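Local atomic coordinates of 5-carboxyvanillate decarboxylase (Sphingomonas paucimobilis, PDB entry 4NI8), a protein that probably removes a carboxyl group from 5-carboxyvanillate, as a manganese-binding carboxy-lyase of the amidohydrolase family. Residues T7-T12 with M293-Y298. Residues are numbered along the deposited sequence; the frame is centred on the assembly and turned at random.
Sequences TEEAVT and MWAIDY. With MN (manganese (II) ion), chain I; 1WB (5-methoxybenzene-1,3-dicarboxylic acid), chain J.
The side chains of Glu8 and Asp297 run alongside each other towards one manganese ion, their carboxylate planes turned 77° apart, and each gives it one oxygen: OE2 of Glu8 at 2.1 Å from the metal, OD1 of Asp297 at 2.2 Å. These two oxygens come within 2.9 Å of each other because both bind the manganese ion. Glu8 reaches the metal with CG anti to its backbone N (chi1 -161°) and the chain extended beyond. His174, two waters and O11 of the 5-methoxybenzene-1,3-dicarboxylic acid complete the site, while the second oxygens are held by Tyr172 and Ser272 (Glu8 OE1) and by His227 (Asp297 OD2). Glu9 bends back beside its own strand, and its buried carboxylate gathers backbone N-H groups of the facing loop. OE1 accepts from Ile296 N at 2.9 Å and from Asp297 N, both on its syn side, and from Glu8 N above the carboxylate plane; OE2 takes Tyr298 N at 2.8 Å, also syn. The loop that carries Asp297 is thereby tied to the strand that carries Glu8. An alanine in place of Glu9 would remove this acceptor and is likely to leave the N-H groups of 296-298 without their mate, freeing the metal-bearing loop to shift. At the two ends, Trp294 O accepts both Thr7 N and Thr7 OG1, the hydroxyl 2.9 Å away and above the carbonyl plane, and Ala10 N donates a hydrogen bond to Tyr298 O at 2.9 Å. The contact closes the TIM barrel between its first strand, 5-11, and the loop following its last, 292-293; strand 71-76 flanks Glu9 and Ile296, Thr270 of strand 267-270 touches Glu8 and Ala295, and helix 303-311 covers Trp294, Ile296 and Tyr298.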
# COMPACT_ATOMS: atom_id res chain seq x y z
N THR A 7 -5.59 21.21 5.33
CA THR A 7 -5.17 21.23 3.93
C THR A 7 -5.90 20.30 2.94
O THR A 7 -5.57 20.30 1.76
CB THR A 7 -3.65 20.97 3.79
OG1 THR A 7 -3.31 19.74 4.43
CG2 THR A 7 -2.85 22.10 4.42
N GLU A 8 -6.86 19.50 3.41
CA GLU A 8 -7.60 18.63 2.49
C GLU A 8 -9.11 18.73 2.68
O GLU A 8 -9.78 17.75 2.97
CB GLU A 8 -7.17 17.16 2.63
CG GLU A 8 -7.56 16.33 1.41
CD GLU A 8 -7.27 14.85 1.56
OE1 GLU A 8 -6.09 14.47 1.74
OE2 GLU A 8 -8.24 14.06 1.49
N GLU A 9 -9.65 19.93 2.48
CA GLU A 9 -11.02 20.23 2.87
C GLU A 9 -11.85 20.39 1.61
O GLU A 9 -11.68 21.35 0.85
CB GLU A 9 -11.03 21.49 3.74
CG GLU A 9 -9.91 21.44 4.81
CD GLU A 9 -9.84 20.08 5.52
OE1 GLU A 9 -8.73 19.52 5.66
OE2 GLU A 9 -10.90 19.57 5.94
N ALA A 10 -12.75 19.44 1.40
CA ALA A 10 -13.49 19.38 0.14
C ALA A 10 -14.66 20.36 0.09
O ALA A 10 -15.29 20.65 1.11
CB ALA A 10 -13.98 17.96 -0.10
N VAL A 11 -14.96 20.84 -1.11
CA VAL A 11 -16.09 21.73 -1.35
C VAL A 11 -16.67 21.38 -2.71
O VAL A 11 -15.99 20.74 -3.52
CB VAL A 11 -15.63 23.23 -1.32
CG1 VAL A 11 -14.75 23.55 -2.54
CG2 VAL A 11 -16.81 24.19 -1.24
N THR A 12 -17.92 21.75 -2.96
CA THR A 12 -18.41 21.66 -4.33
C THR A 12 -19.23 22.90 -4.66
O THR A 12 -19.49 23.75 -3.80
CB THR A 12 -19.21 20.37 -4.59
OG1 THR A 12 -19.45 20.23 -6.00
CG2 THR A 12 -20.53 20.40 -3.84
N MET A 293 2.07 17.98 6.85
CA MET A 293 1.04 18.99 7.10
C MET A 293 -0.20 18.38 7.71
O MET A 293 -0.54 17.23 7.43
CB MET A 293 0.67 19.71 5.80
CG MET A 293 1.79 20.57 5.22
SD MET A 293 1.32 21.29 3.62
CE MET A 293 1.61 19.86 2.56
N TRP A 294 -0.91 19.15 8.51
CA TRP A 294 -2.16 18.70 9.09
C TRP A 294 -3.34 18.93 8.14
O TRP A 294 -3.33 19.86 7.32
CB TRP A 294 -2.38 19.43 10.41
CG TRP A 294 -3.70 19.17 11.09
CD1 TRP A 294 -4.05 18.03 11.77
CD2 TRP A 294 -4.81 20.07 11.19
NE1 TRP A 294 -5.33 18.17 12.28
CE2 TRP A 294 -5.81 19.42 11.95
CE3 TRP A 294 -5.05 21.37 10.72
CZ2 TRP A 294 -7.04 20.02 12.23
CZ3 TRP A 294 -6.28 21.96 11.01
CH2 TRP A 294 -7.26 21.29 11.76
N ALA A 295 -4.34 18.07 8.25
CA ALA A 295 -5.59 18.23 7.51
C ALA A 295 -6.71 17.56 8.29
O ALA A 295 -6.46 16.80 9.23
CB ALA A 295 -5.48 17.63 6.11
N ILE A 296 -7.95 17.86 7.91
CA ILE A 296 -9.12 17.25 8.53
C ILE A 296 -9.77 16.23 7.61
O ILE A 296 -10.18 15.17 8.07
CB ILE A 296 -10.19 18.32 8.87
CG1 ILE A 296 -9.63 19.34 9.87
CG2 ILE A 296 -11.44 17.67 9.47
CD1 ILE A 296 -10.45 20.64 9.92
N ASP A 297 -9.85 16.56 6.32
CA ASP A 297 -10.63 15.79 5.34
C ASP A 297 -12.13 16.01 5.56
O ASP A 297 -12.95 15.10 5.36
CB ASP A 297 -10.28 14.28 5.39
CG ASP A 297 -10.16 13.66 4.01
OD1 ASP A 297 -10.70 14.23 3.04
OD2 ASP A 297 -9.50 12.60 3.91
N TYR A 298 -12.49 17.23 5.95
CA TYR A 298 -13.88 17.63 6.09
C TYR A 298 -14.49 17.71 4.69
O TYR A 298 -13.80 18.12 3.75
CB TYR A 298 -13.95 19.01 6.76
CG TYR A 298 -15.34 19.51 7.03
CD1 TYR A 298 -16.03 19.13 8.18
CD2 TYR A 298 -15.98 20.35 6.12
CE1 TYR A 298 -17.31 19.60 8.43
CE2 TYR A 298 -17.26 20.81 6.35
CZ TYR A 298 -17.92 20.44 7.51
OH TYR A 298 -19.20 20.91 7.73
MN MN I . -10.26 13.89 0.92
C1 1WB J . -14.57 9.75 0.98
CO1 1WB J . -13.31 9.88 1.60
CO2 1WB J . -14.84 10.46 -0.18
CM1 1WB J . -12.37 10.72 1.05
CM2 1WB J . -13.87 11.32 -0.73
OM 1WB J . -14.10 12.05 -1.87
CZ 1WB J . -12.63 11.44 -0.12
CC 1WB J . -15.56 8.85 1.58
CV 1WB J . -15.25 11.83 -2.64
O1 1WB J . -15.51 8.60 2.82
O2 1WB J . -16.47 8.33 0.86
CCC 1WB J . -10.98 10.75 1.60
O11 1WB J . -10.23 11.68 1.22
O22 1WB J . -10.62 9.87 2.40
O HOH W 1 -10.98 15.95 0.47
O HOH W 2 -12.24 13.66 0.36